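Local coordinates for protein AgaA (Rhizobium radiobacter, PDB 6HLX) that binds the opine agropinic acid as the periplasmic solute-binding component of an ABC importer in a plant-associated bacterium, at residues Val37-Asp42 against Glu382-Asp387. Sequence-based numbering, arbitrary orientation.
Sequences VNYGID and EITDAD
Tyr39 and Thr384 meet between two sheets of the solute-binding fold, probably across the interface of its two lobes: Tyr39 lies on edge strand 37-39 of the five-stranded antiparallel sheet, while Thr384 sits in the loop leaving strand 374-379 of the six-stranded mixed sheet. With CG anti to the carbonyl carbon (chi1 -75°), the ring extends towards the loop and presents its phenol oxygen to the backbone. The strongest polar partner of Tyr39 OH is Asp129 OD1 of helix 127-131; Thr384 N donates to the same Tyr39 OH at 3.0 Å, nearly straight at 169°. The Tyr39 and Thr384 side chains approach from opposite directions, and Thr384 OG1 sits oblique to the ring, 3.4 Å from Tyr39 CE1. Ile383 CB packs 3.6 Å from Tyr39 OH, and its side chain also touches Tyr130 and Trp388. Farther along, Asp387 N caps Asp385 OD2 at 2.8 Å, from above the carboxylate plane (42° out of it), ahead of helix 388-393; OD2 also forms a salt bridge with Arg429. Since Tyr39 OH accepts from Thr384 N, the hydroxyl most likely gives its own proton to Asp129, which would make the oxygen a better acceptor for the amide and tie strand, loop and helix together through one buried hydroxyl.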
ATOM      1  N   VAL A  37     -10.321  11.123   8.268  1.00 18.31           N
ATOM      2  CA  VAL A  37     -11.017  10.739   7.038  1.00 17.75           C
ATOM      3  C   VAL A  37     -10.510   9.356   6.620  1.00 20.43           C
ATOM      4  O   VAL A  37      -9.412   8.955   7.017  1.00 20.35           O
ATOM      5  CB  VAL A  37     -10.774  11.758   5.897  1.00 19.88           C
ATOM      6  CG1 VAL A  37     -11.463  13.095   6.169  1.00 20.79           C
ATOM      7  CG2 VAL A  37      -9.275  11.955   5.622  1.00 19.01           C
ATOM      8  N   ASN A  38     -11.302   8.644   5.831  1.00 18.80           N
ATOM      9  CA  ASN A  38     -10.868   7.372   5.233  1.00 18.47           C
ATOM     10  C   ASN A  38     -11.584   7.267   3.915  1.00 22.23           C
ATOM     11  O   ASN A  38     -12.634   7.896   3.751  1.00 21.87           O
ATOM     12  CB  ASN A  38     -11.207   6.186   6.115  1.00 18.26           C
ATOM     13  CG  ASN A  38     -10.306   6.086   7.325  1.00 22.63           C
ATOM     14  OD1 ASN A  38     -10.718   6.385   8.450  1.00 22.89           O
ATOM     15  ND2 ASN A  38      -9.043   5.685   7.121  1.00 19.80           N
ATOM     16  N   TYR A  39     -11.049   6.467   2.969  1.00 19.13           N
ATOM     17  CA  TYR A  39     -11.762   6.300   1.707  1.00 19.08           C
ATOM     18  C   TYR A  39     -13.013   5.444   1.903  1.00 23.37           C
ATOM     19  O   TYR A  39     -12.971   4.444   2.626  1.00 23.37           O
ATOM     20  CB  TYR A  39     -10.836   5.606   0.702  1.00 19.77           C
ATOM     21  CG  TYR A  39      -9.761   6.523   0.156  1.00 20.31           C
ATOM     22  CD1 TYR A  39     -10.071   7.533  -0.754  1.00 21.76           C
ATOM     23  CD2 TYR A  39      -8.430   6.366   0.529  1.00 20.96           C
ATOM     24  CE1 TYR A  39      -9.073   8.340  -1.303  1.00 22.58           C
ATOM     25  CE2 TYR A  39      -7.426   7.179  -0.001  1.00 19.96           C
ATOM     26  CZ  TYR A  39      -7.751   8.157  -0.924  1.00 22.69           C
ATOM     27  OH  TYR A  39      -6.743   8.936  -1.446  1.00 21.91           O
ATOM     28  N   GLY A  40     -14.086   5.822   1.221  1.00 21.65           N
ATOM     29  CA  GLY A  40     -15.344   5.087   1.154  1.00 22.47           C
ATOM     30  C   GLY A  40     -15.197   3.985   0.113  1.00 25.21           C
ATOM     31  O   GLY A  40     -14.224   3.976  -0.659  1.00 23.61           O
ATOM     32  N   ILE A  41     -16.159   3.033   0.081  1.00 22.43           N
ATOM     33  CA  ILE A  41     -16.084   1.881  -0.824  1.00 24.26           C
ATOM     34  C   ILE A  41     -16.115   2.277  -2.308  1.00 29.84           C
ATOM     35  O   ILE A  41     -15.696   1.472  -3.140  1.00 30.47           O
ATOM     36  CB  ILE A  41     -17.142   0.793  -0.486  1.00 28.30           C
ATOM     37  CG1 ILE A  41     -18.589   1.309  -0.730  1.00 29.73           C
ATOM     38  CG2 ILE A  41     -16.928   0.260   0.944  1.00 29.05           C
ATOM     39  CD1 ILE A  41     -19.658   0.215  -0.812  1.00 33.38           C
ATOM     40  N   ASP A  42     -16.616   3.500  -2.630  1.00 26.24           N
ATOM     41  CA  ASP A  42     -16.667   4.031  -3.998  1.00 27.63           C
ATOM     42  C   ASP A  42     -15.416   4.888  -4.313  1.00 30.21           C
ATOM     43  O   ASP A  42     -15.307   5.448  -5.405  1.00 30.12           O
ATOM     44  CB  ASP A  42     -17.936   4.884  -4.181  1.00 30.20           C
ATOM     45  CG  ASP A  42     -18.093   6.053  -3.205  1.00 37.85           C
ATOM     46  OD1 ASP A  42     -17.210   6.222  -2.301  1.00 32.36           O
ATOM     47  OD2 ASP A  42     -19.089   6.794  -3.331  1.00 45.62           O
ATOM     48  N   GLU A 382      -0.465   5.006  -3.068  1.00 19.83           N
ATOM     49  CA  GLU A 382      -1.063   4.901  -1.712  1.00 18.83           C
ATOM     50  C   GLU A 382      -2.260   5.817  -1.490  1.00 22.53           C
ATOM     51  O   GLU A 382      -2.982   5.668  -0.507  1.00 22.75           O
ATOM     52  CB  GLU A 382       0.008   5.122  -0.645  1.00 20.15           C
ATOM     53  CG  GLU A 382       1.131   4.082  -0.692  1.00 21.83           C
ATOM     54  CD  GLU A 382       0.780   2.678  -0.204  1.00 26.70           C
ATOM     55  OE1 GLU A 382      -0.372   2.422   0.236  1.00 22.46           O
ATOM     56  OE2 GLU A 382       1.683   1.818  -0.294  1.00 21.70           O
ATOM     57  N   ILE A 383      -2.467   6.767  -2.400  1.00 18.30           N
ATOM     58  CA  ILE A 383      -3.596   7.694  -2.407  1.00 17.49           C
ATOM     59  C   ILE A 383      -4.109   7.783  -3.850  1.00 22.09           C
ATOM     60  O   ILE A 383      -3.382   7.424  -4.780  1.00 21.14           O
ATOM     61  CB  ILE A 383      -3.218   9.107  -1.868  1.00 19.20           C
ATOM     62  CG1 ILE A 383      -2.096   9.763  -2.702  1.00 18.92           C
ATOM     63  CG2 ILE A 383      -2.878   9.035  -0.348  1.00 19.35           C
ATOM     64  CD1 ILE A 383      -1.976  11.276  -2.475  1.00 22.56           C
ATOM     65  N   THR A 384      -5.339   8.267  -4.031  1.00 18.35           N
ATOM     66  CA  THR A 384      -5.900   8.365  -5.372  1.00 19.18           C
ATOM     67  C   THR A 384      -5.765   9.785  -5.967  1.00 24.73           C
ATOM     68  O   THR A 384      -6.539  10.148  -6.839  1.00 26.86           O
ATOM     69  CB  THR A 384      -7.337   7.862  -5.408  1.00 25.64           C
ATOM     70  OG1 THR A 384      -8.092   8.679  -4.523  1.00 25.84           O
ATOM     71  CG2 THR A 384      -7.450   6.404  -5.002  1.00 28.72           C
ATOM     72  N   ASP A 385      -4.820  10.578  -5.476  1.00 21.01           N
ATOM     73  CA  ASP A 385      -4.497  11.872  -6.068  1.00 19.32           C
ATOM     74  C   ASP A 385      -3.185  11.620  -6.821  1.00 22.30           C
ATOM     75  O   ASP A 385      -2.390  10.750  -6.409  1.00 20.17           O
ATOM     76  CB  ASP A 385      -4.281  12.960  -4.990  1.00 19.74           C
ATOM     77  CG  ASP A 385      -3.865  14.290  -5.613  1.00 23.31           C
ATOM     78  OD1 ASP A 385      -4.739  14.986  -6.167  1.00 21.69           O
ATOM     79  OD2 ASP A 385      -2.655  14.585  -5.623  1.00 22.88           O
ATOM     80  N   ALA A 386      -2.894  12.445  -7.853  1.00 18.75           N
ATOM     81  CA  ALA A 386      -1.655  12.325  -8.642  1.00 18.58           C
ATOM     82  C   ALA A 386      -0.403  12.374  -7.755  1.00 21.37           C
ATOM     83  O   ALA A 386       0.655  11.853  -8.154  1.00 22.46           O
ATOM     84  CB  ALA A 386      -1.579  13.441  -9.657  1.00 19.99           C
ATOM     85  N   ASP A 387      -0.498  13.022  -6.569  1.00 19.03           N
ATOM     86  CA  ASP A 387       0.653  13.119  -5.661  1.00 19.14           C
ATOM     87  C   ASP A 387       1.067  11.770  -5.049  1.00 22.09           C
ATOM     88  O   ASP A 387       2.053  11.717  -4.303  1.00 22.20           O
ATOM     89  CB  ASP A 387       0.469  14.192  -4.575  1.00 21.17           C
ATOM     90  CG  ASP A 387       1.766  14.505  -3.841  1.00 24.75           C
ATOM     91  OD1 ASP A 387       2.778  14.796  -4.521  1.00 23.63           O
ATOM     92  OD2 ASP A 387       1.785  14.383  -2.598  1.00 28.12           O
TER